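PDB 5GWA: beta-lactamase from Serratia marcescens, which probably hydrolyses beta-lactam antibiotics to substituted beta-amino acids, as a class A extended-spectrum beta-lactamase, and here is bound by the inhibitor avibactam. Local coordinates for residues 66-79 and 91-104. Numbering follows the deposited sequence.
Sequences ISVDKKLFVKKSDL and YPNGNLELSFSEII. With NA (sodium ion), chain S; NA (sodium ion), chain I; NA (sodium ion), chain O; SO4 (sulfate ion), chain D.
L72 and L98 form a hydrogen-bonded antiparallel pair. V74 and L96 form the next such pair, with the non-hydrogen-bonded pair F73 and E97 between them. L98 N donates to L72 O at 2.9 Å, and L72 N donates back to L98 O. V74 also faces N95, which makes a G1 beta bulge. The side chain of N95 turns back, and its OD1 accepts from K76 N at 2.9 Å, with the donor well above the amide plane. At the other end F100 N donates to K70 O and S101 N to V68 O, so the first turn of helix 100-109 is tied to the turn 67-70. S99 is the N-cap of that helix; its OG accepts from E102 N. This two-stranded antiparallel sheet, its strands joined through helix 86-90, belongs to the helical part of the class A fold, apart from the five-stranded sheet.

The apolar contacts lie on the face of L72, V74 and L98. L72 CD2 reaches F100 CZ at 3.7 Å, and the two side chains cross at about a right angle. I103 CD1 touches L72 CD1 and V74 CG2. Helix 113-123 also packs here through I118. On the other face F73 CZ lies 3.5 Å from N95 C, and L96 N sits over one ring face, toward its rim. CG anti to the backbone N (chi1 -169°) brings the ring over to N95 and L96.

K76 runs past N93 O. Its NZ hydrogen-bonds a sulfate, probably from the crystallisation liquor, and forms a salt bridge with E261 of the second subunit.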
loop_
_atom_site.group_PDB
_atom_site.type_symbol
_atom_site.label_atom_id
_atom_site.label_comp_id
_atom_site.label_asym_id
_atom_site.label_seq_id
_atom_site.Cartn_x
_atom_site.Cartn_y
_atom_site.Cartn_z
ATOM N N ILE A 66 -21.656 -0.604 22.709
ATOM C CA ILE A 66 -20.575 -1.535 22.399
ATOM C C ILE A 66 -19.241 -0.914 22.742
ATOM O O ILE A 66 -18.908 0.199 22.249
ATOM C CB ILE A 66 -20.550 -1.834 20.912
ATOM C CG1 ILE A 66 -21.936 -2.249 20.414
ATOM C CG2 ILE A 66 -19.490 -2.872 20.616
ATOM C CD1 ILE A 66 -22.098 -2.206 18.921
ATOM N N SER A 67 -18.498 -1.567 23.613
ATOM C CA SER A 67 -17.224 -1.098 24.067
ATOM C C SER A 67 -16.201 -1.153 22.941
ATOM O O SER A 67 -16.197 -2.105 22.173
ATOM C CB SER A 67 -16.675 -1.937 25.211
ATOM O OG SER A 67 -15.311 -1.633 25.438
ATOM N N VAL A 68 -15.325 -0.163 22.905
ATOM C CA VAL A 68 -14.302 -0.066 21.860
ATOM C C VAL A 68 -13.228 -1.142 22.024
ATOM O O VAL A 68 -12.383 -1.361 21.137
ATOM C CB VAL A 68 -13.696 1.368 21.849
ATOM C CG1 VAL A 68 -12.488 1.471 22.765
ATOM C CG2 VAL A 68 -13.385 1.821 20.448
ATOM N N ASP A 69 -13.201 -1.796 23.185
ATOM C CA ASP A 69 -12.286 -2.873 23.408
ATOM C C ASP A 69 -12.818 -4.238 22.939
ATOM O O ASP A 69 -12.101 -5.220 23.023
ATOM C CB ASP A 69 -11.895 -2.926 24.872
ATOM C CG ASP A 69 -11.207 -1.649 25.316
ATOM O OD1 ASP A 69 -10.386 -1.103 24.532
ATOM O OD2 ASP A 69 -11.522 -1.173 26.424
ATOM N N LYS A 70 -14.068 -4.282 22.541
ATOM C CA LYS A 70 -14.609 -5.484 21.912
ATOM C C LYS A 70 -13.907 -5.704 20.567
ATOM O O LYS A 70 -13.277 -4.787 20.010
ATOM C CB LYS A 70 -16.104 -5.419 21.750
ATOM C CG LYS A 70 -16.837 -5.390 23.088
ATOM C CD LYS A 70 -16.537 -6.632 23.916
ATOM C CE LYS A 70 -17.669 -6.927 24.892
ATOM N NZ LYS A 70 -18.976 -7.033 24.179
ATOM N N LYS A 71 -13.887 -6.959 20.132
ATOM C CA LYS A 71 -13.057 -7.363 18.988
ATOM C C LYS A 71 -13.839 -7.961 17.830
ATOM O O LYS A 71 -14.744 -8.791 18.025
ATOM C CB LYS A 71 -12.018 -8.383 19.411
ATOM C CG LYS A 71 -11.092 -7.869 20.506
ATOM C CD LYS A 71 -9.995 -8.853 20.795
ATOM C CE LYS A 71 -9.158 -8.393 21.979
ATOM N NZ LYS A 71 -8.086 -9.346 22.334
ATOM N N LEU A 72 -13.480 -7.528 16.621
ATOM C CA LEU A 72 -13.887 -8.161 15.387
ATOM C C LEU A 72 -12.976 -9.304 15.010
ATOM O O LEU A 72 -11.760 -9.225 15.231
ATOM C CB LEU A 72 -13.907 -7.137 14.251
ATOM C CG LEU A 72 -14.790 -5.917 14.424
ATOM C CD1 LEU A 72 -14.671 -4.957 13.270
ATOM C CD2 LEU A 72 -16.231 -6.354 14.562
ATOM N N PHE A 73 -13.528 -10.344 14.368
ATOM C CA PHE A 73 -12.659 -11.331 13.753
ATOM C C PHE A 73 -12.267 -10.864 12.366
ATOM O O PHE A 73 -13.107 -10.662 11.512
ATOM C CB PHE A 73 -13.340 -12.715 13.665
ATOM C CG PHE A 73 -12.383 -13.824 13.288
ATOM C CD1 PHE A 73 -11.588 -14.396 14.234
ATOM C CD2 PHE A 73 -12.228 -14.200 11.964
ATOM C CE1 PHE A 73 -10.678 -15.390 13.896
ATOM C CE2 PHE A 73 -11.308 -15.187 11.618
ATOM C CZ PHE A 73 -10.553 -15.771 12.584
ATOM N N VAL A 74 -10.980 -10.577 12.182
ATOM C CA VAL A 74 -10.474 -10.093 10.918
ATOM C C VAL A 74 -9.931 -11.263 10.121
ATOM O O VAL A 74 -8.937 -11.895 10.503
ATOM C CB VAL A 74 -9.382 -9.026 11.169
ATOM C CG1 VAL A 74 -8.757 -8.551 9.853
ATOM C CG2 VAL A 74 -9.998 -7.857 11.943
ATOM N N LYS A 75 -10.693 -11.631 9.099
ATOM C CA LYS A 75 -10.307 -12.732 8.199
ATOM C C LYS A 75 -9.074 -12.368 7.406
ATOM O O LYS A 75 -8.851 -11.221 7.118
ATOM C CB LYS A 75 -11.440 -13.022 7.198
ATOM C CG LYS A 75 -12.635 -13.703 7.829
ATOM C CD LYS A 75 -13.607 -14.210 6.767
ATOM C CE LYS A 75 -14.459 -13.103 6.187
ATOM N NZ LYS A 75 -15.667 -13.686 5.522
ATOM N N LYS A 76 -8.340 -13.367 6.929
ATOM C CA LYS A 76 -7.228 -13.084 6.035
ATOM C C LYS A 76 -7.716 -12.320 4.788
ATOM O O LYS A 76 -7.063 -11.399 4.321
ATOM C CB LYS A 76 -6.533 -14.384 5.668
ATOM C CG LYS A 76 -5.562 -14.288 4.523
ATOM C CD LYS A 76 -4.135 -14.400 5.029
ATOM C CE LYS A 76 -3.221 -14.689 3.865
ATOM N NZ LYS A 76 -3.698 -13.981 2.631
ATOM N N SER A 77 -8.896 -12.649 4.293
ATOM C CA SER A 77 -9.409 -11.984 3.106
ATOM C C SER A 77 -9.851 -10.542 3.358
ATOM O O SER A 77 -10.007 -9.801 2.401
ATOM C CB SER A 77 -10.553 -12.794 2.495
ATOM O OG SER A 77 -11.656 -12.811 3.366
ATOM N N ASP A 78 -9.990 -10.156 4.632
ATOM C CA ASP A 78 -10.279 -8.761 5.025
ATOM C C ASP A 78 -8.982 -7.945 4.933
ATOM O O ASP A 78 -9.049 -6.711 4.975
ATOM C CB ASP A 78 -10.763 -8.634 6.486
ATOM C CG ASP A 78 -12.181 -9.135 6.722
ATOM O OD1 ASP A 78 -13.020 -8.952 5.821
ATOM O OD2 ASP A 78 -12.415 -9.764 7.793
ATOM N N LEU A 79 -7.828 -8.622 4.980
ATOM C CA LEU A 79 -6.527 -7.957 4.819
ATOM C C LEU A 79 -5.969 -8.193 3.441
ATOM O O LEU A 79 -5.117 -9.058 3.248
ATOM C CB LEU A 79 -5.548 -8.417 5.892
ATOM C CG LEU A 79 -5.978 -8.150 7.315
ATOM C CD1 LEU A 79 -5.052 -8.747 8.384
ATOM C CD2 LEU A 79 -6.082 -6.637 7.536
ATOM N N TYR A 91 0.040 -8.298 10.667
ATOM C CA TYR A 91 -0.668 -9.566 10.864
ATOM C C TYR A 91 -0.822 -10.263 9.540
ATOM O O TYR A 91 -1.922 -10.381 8.991
ATOM C CB TYR A 91 -2.043 -9.302 11.462
ATOM C CG TYR A 91 -2.023 -8.536 12.780
ATOM C CD1 TYR A 91 -1.516 -9.114 13.925
ATOM C CD2 TYR A 91 -2.615 -7.282 12.905
ATOM C CE1 TYR A 91 -1.476 -8.419 15.115
ATOM C CE2 TYR A 91 -2.589 -6.579 14.103
ATOM C CZ TYR A 91 -2.052 -7.189 15.227
ATOM O OH TYR A 91 -2.093 -6.575 16.450
ATOM N N PRO A 92 0.275 -10.778 8.982
ATOM C CA PRO A 92 0.217 -11.302 7.635
ATOM C C PRO A 92 -0.649 -12.543 7.399
ATOM O O PRO A 92 -1.202 -12.671 6.310
ATOM C CB PRO A 92 1.684 -11.596 7.275
ATOM C CG PRO A 92 2.453 -11.351 8.503
ATOM C CD PRO A 92 1.635 -10.613 9.492
ATOM N N ASN A 93 -0.944 -13.281 8.467
ATOM C CA ASN A 93 -1.831 -14.431 8.389
ATOM C C ASN A 93 -3.283 -14.041 8.604
ATOM O O ASN A 93 -4.191 -14.752 8.203
ATOM C CB ASN A 93 -1.451 -15.476 9.406
ATOM C CG ASN A 93 -0.404 -16.407 8.881
ATOM O OD1 ASN A 93 -0.695 -17.291 8.059
ATOM N ND2 ASN A 93 0.830 -16.107 9.192
ATOM N N GLY A 94 -3.506 -12.811 9.036
ATOM C CA GLY A 94 -4.825 -12.451 9.485
ATOM C C GLY A 94 -5.464 -13.535 10.332
ATOM O O GLY A 94 -4.824 -14.123 11.182
ATOM N N ASN A 95 -6.769 -13.697 10.148
ATOM C CA ASN A 95 -7.560 -14.631 10.956
ATOM C C ASN A 95 -7.307 -14.473 12.446
ATOM O O ASN A 95 -6.915 -15.394 13.177
ATOM C CB ASN A 95 -7.291 -16.057 10.490
ATOM C CG ASN A 95 -7.731 -16.283 9.079
ATOM O OD1 ASN A 95 -8.688 -15.698 8.605
ATOM N ND2 ASN A 95 -7.037 -17.185 8.393
ATOM N N LEU A 96 -7.601 -13.277 12.933
ATOM C CA LEU A 96 -7.407 -12.974 14.328
ATOM C C LEU A 96 -8.396 -11.933 14.827
ATOM O O LEU A 96 -8.979 -11.210 14.034
ATOM C CB LEU A 96 -5.973 -12.544 14.611
ATOM C CG LEU A 96 -5.583 -11.099 14.320
ATOM C CD1 LEU A 96 -4.227 -10.808 14.971
ATOM C CD2 LEU A 96 -5.600 -10.762 12.845
ATOM N N GLU A 97 -8.569 -11.900 16.149
ATOM C CA GLU A 97 -9.467 -10.966 16.803
ATOM C C GLU A 97 -8.723 -9.660 17.024
ATOM O O GLU A 97 -7.668 -9.691 17.662
ATOM C CB GLU A 97 -9.867 -11.533 18.155
ATOM C CG GLU A 97 -10.477 -12.931 18.057
ATOM C CD GLU A 97 -10.421 -13.710 19.361
ATOM O OE1 GLU A 97 -9.778 -13.271 20.351
ATOM O OE2 GLU A 97 -11.106 -14.737 19.446
ATOM N N LEU A 98 -9.289 -8.548 16.562
ATOM C CA LEU A 98 -8.712 -7.196 16.801
ATOM C C LEU A 98 -9.803 -6.282 17.365
ATOM O O LEU A 98 -10.881 -6.216 16.854
ATOM C CB LEU A 98 -8.151 -6.609 15.512
ATOM C CG LEU A 98 -6.943 -7.325 14.914
ATOM C CD1 LEU A 98 -6.569 -6.690 13.588
ATOM C CD2 LEU A 98 -5.759 -7.350 15.826
ATOM N N SER A 99 -9.438 -5.457 18.324
ATOM C CA SER A 99 -10.415 -4.545 18.903
ATOM C C SER A 99 -10.809 -3.454 17.934
ATOM O O SER A 99 -10.010 -3.038 17.077
ATOM C CB SER A 99 -9.891 -3.887 20.188
ATOM O OG SER A 99 -8.728 -3.064 19.949
ATOM N N PHE A 100 -11.989 -2.893 18.135
ATOM C CA PHE A 100 -12.382 -1.708 17.400
ATOM C C PHE A 100 -11.323 -0.627 17.627
ATOM O O PHE A 100 -11.005 0.122 16.714
ATOM C CB PHE A 100 -13.731 -1.177 17.881
ATOM C CG PHE A 100 -14.865 -2.063 17.556
ATOM C CD1 PHE A 100 -15.436 -2.061 16.300
ATOM C CD2 PHE A 100 -15.428 -2.885 18.547
ATOM C CE1 PHE A 100 -16.489 -2.901 15.990
ATOM C CE2 PHE A 100 -16.493 -3.690 18.248
ATOM C CZ PHE A 100 -17.028 -3.707 16.973
ATOM N N SER A 101 -10.869 -0.467 18.875
ATOM C CA SER A 101 -9.818 0.521 19.179
ATOM C C SER A 101 -8.588 0.387 18.270
ATOM O O SER A 101 -8.164 1.359 17.625
ATOM C CB SER A 101 -9.364 0.381 20.631
ATOM O OG SER A 101 -8.278 1.245 20.898
ATOM N N GLU A 102 -8.049 -0.811 18.187
ATOM C CA GLU A 102 -6.838 -1.043 17.414
ATOM C C GLU A 102 -7.141 -0.754 15.941
ATOM O O GLU A 102 -6.278 -0.229 15.195
ATOM C CB GLU A 102 -6.365 -2.501 17.544
ATOM C CG GLU A 102 -5.092 -2.743 16.747
ATOM C CD GLU A 102 -4.333 -4.041 17.042
ATOM O OE1 GLU A 102 -4.644 -4.741 18.027
ATOM O OE2 GLU A 102 -3.284 -4.277 16.401
ATOM N N ILE A 103 -8.269 -1.229 15.462
ATOM C CA ILE A 103 -8.596 -1.061 14.041
ATOM C C ILE A 103 -8.777 0.416 13.713
ATOM O O ILE A 103 -8.236 0.909 12.705
ATOM C CB ILE A 103 -9.850 -1.871 13.611
ATOM C CG1 ILE A 103 -9.561 -3.379 13.752
ATOM C CG2 ILE A 103 -10.266 -1.522 12.169
ATOM C CD1 ILE A 103 -10.817 -4.229 13.736
ATOM N N ILE A 104 -9.505 1.152 14.565
ATOM C CA ILE A 104 -9.692 2.575 14.316
ATOM C C ILE A 104 -8.378 3.362 14.367
ATOM O O ILE A 104 -8.147 4.223 13.504
ATOM C CB ILE A 104 -10.681 3.189 15.319
ATOM C CG1 ILE A 104 -12.034 2.574 15.142
ATOM C CG2 ILE A 104 -10.698 4.698 15.161
ATOM C CD1 ILE A 104 -12.990 2.803 16.309
HETATM NA NA NA S . -2.789 -10.804 6.370
HETATM NA NA NA I . -6.737 -5.705 19.482
HETATM NA NA NA O . -6.163 -8.453 19.663
HETATM S S SO4 D . -0.954 -12.540 1.363
HETATM O O1 SO4 D . -0.733 -13.824 0.647
HETATM O O2 SO4 D . 0.286 -11.772 1.352
HETATM O O3 SO4 D . -2.032 -11.841 0.620
HETATM O O4 SO4 D . -1.458 -12.778 2.748
HETATM O O HOH W 1 -6.908 -5.292 22.140
#